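PDB 6X2Q: chitosanase from Gynuella sunshinyii YC6258, which binds a chitotetraose chain of glucosamine units and probably acts as a family 46 chitosanase that cleaves chitosan. Local coordinates for residues T4-L9 against L225-R230. Residues are numbered along the deposited sequence; the frame is centred on the assembly and turned at random.
Sequences TAQQRL and LHPPIR
Gln6 reaches Pro227 and Gln7 reaches Leu225 through two different first torsions: CG of Gln6 stands anti to its backbone N (chi1 179°), whereas CG of Gln7 lies anti to its carbonyl carbon (chi1 -73°), and both chains run on extended. Gln6, whose CB already points toward the other segment, brings its amide to the proline ring, its OE1 lying 3.8 Å from Pro227 CG and equally near Pro227 CD, with the two side chains crossing at about a right angle. Gln7 meets the other segment with its aliphatic part: its CG is 4.5 Å from Leu225 CB and 4.2 Å from Leu225 O, a loose van der Waals approach. Its amide is divided between two backbones. Gln7 OE1 accepts the N-H of Thr4 at 3.2 Å, nearly straight at 161° though somewhat out of the carbonyl plane, the N3 half of a capping box that the Thr4 side chain does not return; NE2 gives a weak hydrogen bond to Asp224 O. With an alanine here, Thr4 N would probably lose this acceptor and Asp224 O its weak donor, and a gap would be likely beside Leu225. Pro134, at the start of helix 134-147, touches both Gln7 and Leu225. The contact thus sets the first turn of helix 5-20 against the loop leading into strand 229-231, its centre about 18 Å from the centre of the chain. With 156 Å² buried and only apolar or carbon-to-oxygen touches between the segments, the chemistry implies modest, weakly directional adhesion; the polar tie, a weak one, runs from Gln7 to Asp224 just before the segment.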
ATOM      1  N   THR A   4      17.084   4.154  -4.157  1.00 38.56           N
ATOM      2  CA  THR A   4      17.896   5.124  -3.422  1.00 45.22           C
ATOM      3  C   THR A   4      17.211   5.522  -2.106  1.00 45.39           C
ATOM      4  O   THR A   4      15.997   5.382  -1.946  1.00 43.63           O
ATOM      5  CB  THR A   4      18.116   6.350  -4.339  1.00 41.39           C
ATOM      6  OG1 THR A   4      19.192   6.087  -5.253  1.00 51.95           O
ATOM      7  CG2 THR A   4      18.378   7.639  -3.602  1.00 43.63           C
ATOM      8  N   ALA A   5      17.981   6.070  -1.182  1.00 43.42           N
ATOM      9  CA  ALA A   5      17.392   6.568   0.077  1.00 44.84           C
ATOM     10  C   ALA A   5      16.471   7.743  -0.243  1.00 44.55           C
ATOM     11  O   ALA A   5      15.399   7.770   0.292  1.00 43.71           O
ATOM     12  CB  ALA A   5      18.455   6.937   1.065  1.00 43.43           C
ATOM     13  N   GLN A   6      16.899   8.655  -1.114  1.00 43.59           N
ATOM     14  CA  GLN A   6      16.032   9.786  -1.525  1.00 51.18           C
ATOM     15  C   GLN A   6      14.823   9.236  -2.299  1.00 57.46           C
ATOM     16  O   GLN A   6      13.739   9.762  -2.113  1.00 64.72           O
ATOM     17  CB  GLN A   6      16.777  10.850  -2.331  1.00 57.63           C
ATOM     18  CG  GLN A   6      15.895  12.009  -2.790  1.00 64.52           C
ATOM     19  CD  GLN A   6      16.590  13.169  -3.475  1.00 67.61           C
ATOM     20  OE1 GLN A   6      16.884  13.138  -4.661  1.00 61.20           O
ATOM     21  NE2 GLN A   6      16.828  14.235  -2.737  1.00 64.24           N
ATOM     22  N   GLN A   7      14.996   8.184  -3.093  1.00 47.85           N
ATOM     23  CA  GLN A   7      13.865   7.625  -3.873  1.00 50.94           C
ATOM     24  C   GLN A   7      12.841   6.920  -2.970  1.00 43.62           C
ATOM     25  O   GLN A   7      11.678   7.024  -3.255  1.00 42.53           O
ATOM     26  CB  GLN A   7      14.380   6.752  -5.011  1.00 42.24           C
ATOM     27  CG  GLN A   7      14.992   7.540  -6.152  1.00 44.21           C
ATOM     28  CD  GLN A   7      15.684   6.645  -7.146  1.00 45.58           C
ATOM     29  OE1 GLN A   7      16.065   5.536  -6.845  1.00 44.62           O
ATOM     30  NE2 GLN A   7      15.836   7.117  -8.359  1.00 39.76           N
ATOM     31  N   ARG A   8      13.311   6.276  -1.908  1.00 42.21           N
ATOM     32  CA  ARG A   8      12.425   5.572  -0.959  1.00 45.70           C
ATOM     33  C   ARG A   8      11.691   6.587  -0.083  1.00 47.38           C
ATOM     34  O   ARG A   8      10.515   6.395   0.154  1.00 40.35           O
ATOM     35  CB  ARG A   8      13.192   4.555  -0.128  1.00 41.97           C
ATOM     36  CG  ARG A   8      12.361   3.343   0.256  1.00 54.58           C
ATOM     37  CD  ARG A   8      11.650   3.602   1.564  1.00 50.85           C
ATOM     38  NE  ARG A   8      10.459   2.850   1.870  1.00 54.42           N
ATOM     39  CZ  ARG A   8      10.440   1.566   2.111  1.00 56.53           C
ATOM     40  NH1 ARG A   8      11.553   0.871   2.035  1.00 55.97           N
ATOM     41  NH2 ARG A   8       9.318   0.979   2.445  1.00 54.87           N
ATOM     42  N   LEU A   9      12.367   7.633   0.366  1.00 43.00           N
ATOM     43  CA  LEU A   9      11.641   8.624   1.181  1.00 46.43           C
ATOM     44  C   LEU A   9      10.572   9.234   0.284  1.00 41.90           C
ATOM     45  O   LEU A   9       9.482   9.444   0.742  1.00 43.19           O
ATOM     46  CB  LEU A   9      12.618   9.683   1.678  1.00 46.86           C
ATOM     47  CG  LEU A   9      12.072  11.097   1.636  1.00 54.52           C
ATOM     48  CD1 LEU A   9      11.607  11.525   3.005  1.00 47.63           C
ATOM     49  CD2 LEU A   9      13.092  12.059   1.090  1.00 56.31           C
ATOM     50  N   LEU A 225      12.256   9.391 -11.053  1.00 42.40           N
ATOM     51  CA  LEU A 225      11.849   9.956  -9.763  1.00 41.19           C
ATOM     52  C   LEU A 225      12.893  10.947  -9.256  1.00 42.28           C
ATOM     53  O   LEU A 225      13.389  10.842  -8.137  1.00 41.60           O
ATOM     54  CB  LEU A 225      11.590   8.857  -8.725  1.00 39.03           C
ATOM     55  CG  LEU A 225      10.434   7.899  -9.009  1.00 36.58           C
ATOM     56  CD1 LEU A 225      10.315   6.875  -7.897  1.00 36.99           C
ATOM     57  CD2 LEU A 225       9.128   8.663  -9.199  1.00 33.68           C
ATOM     58  N   HIS A 226      13.237  11.901 -10.107  1.00 41.73           N
ATOM     59  CA  HIS A 226      14.147  12.980  -9.779  1.00 46.00           C
ATOM     60  C   HIS A 226      13.372  14.190  -9.269  1.00 46.59           C
ATOM     61  O   HIS A 226      12.251  14.450  -9.714  1.00 49.14           O
ATOM     62  CB  HIS A 226      14.963  13.376 -11.005  1.00 39.89           C
ATOM     63  CG  HIS A 226      14.142  13.942 -12.115  1.00 42.67           C
ATOM     64  ND1 HIS A 226      13.759  13.197 -13.209  1.00 40.94           N
ATOM     65  CD2 HIS A 226      13.623  15.178 -12.297  1.00 43.49           C
ATOM     66  CE1 HIS A 226      13.046  13.953 -14.023  1.00 42.26           C
ATOM     67  NE2 HIS A 226      12.949  15.160 -13.493  1.00 45.09           N
ATOM     68  N   PRO A 227      13.951  14.937  -8.335  1.00 52.42           N
ATOM     69  CA  PRO A 227      13.268  16.107  -7.788  1.00 45.70           C
ATOM     70  C   PRO A 227      13.336  17.270  -8.759  1.00 46.38           C
ATOM     71  O   PRO A 227      14.203  17.294  -9.644  1.00 50.68           O
ATOM     72  CB  PRO A 227      14.055  16.404  -6.505  1.00 48.35           C
ATOM     73  CG  PRO A 227      15.435  15.921  -6.808  1.00 47.50           C
ATOM     74  CD  PRO A 227      15.282  14.733  -7.730  1.00 44.83           C
ATOM     75  N   PRO A 228      12.418  18.247  -8.645  1.00 49.01           N
ATOM     76  CA  PRO A 228      11.292  18.168  -7.703  1.00 47.47           C
ATOM     77  C   PRO A 228      10.142  17.359  -8.290  1.00 44.65           C
ATOM     78  O   PRO A 228       9.982  17.318  -9.513  1.00 39.33           O
ATOM     79  CB  PRO A 228      10.892  19.628  -7.509  1.00 48.34           C
ATOM     80  CG  PRO A 228      11.205  20.250  -8.835  1.00 51.49           C
ATOM     81  CD  PRO A 228      12.441  19.534  -9.363  1.00 47.38           C
ATOM     82  N   ILE A 229       9.374  16.692  -7.430  1.00 44.77           N
ATOM     83  CA  ILE A 229       8.194  15.951  -7.853  1.00 42.23           C
ATOM     84  C   ILE A 229       6.968  16.687  -7.342  1.00 40.68           C
ATOM     85  O   ILE A 229       6.866  16.988  -6.146  1.00 40.92           O
ATOM     86  CB  ILE A 229       8.220  14.496  -7.360  1.00 39.63           C
ATOM     87  CG1 ILE A 229       9.370  13.743  -8.029  1.00 42.60           C
ATOM     88  CG2 ILE A 229       6.893  13.808  -7.683  1.00 42.60           C
ATOM     89  CD1 ILE A 229       9.396  12.248  -7.731  1.00 42.36           C
ATOM     90  N   ARG A 230       6.053  16.992  -8.256  1.00 44.03           N
ATOM     91  CA  ARG A 230       4.786  17.630  -7.930  1.00 44.76           C
ATOM     92  C   ARG A 230       3.708  16.555  -7.862  1.00 43.62           C
ATOM     93  O   ARG A 230       3.492  15.826  -8.837  1.00 40.92           O
ATOM     94  CB  ARG A 230       4.436  18.697  -8.970  1.00 43.09           C
ATOM     95  CG  ARG A 230       3.156  19.471  -8.676  1.00 52.92           C
ATOM     96  CD  ARG A 230       2.385  19.779  -9.970  1.00 53.93           C
ATOM     97  NE  ARG A 230       1.928  21.166 -10.011  1.00 55.42           N
ATOM     98  CZ  ARG A 230       0.662  21.547  -9.862  1.00 55.91           C
ATOM     99  NH1 ARG A 230      -0.298  20.644  -9.667  1.00 56.11           N
ATOM    100  NH2 ARG A 230       0.357  22.836  -9.905  1.00 49.19           N
TER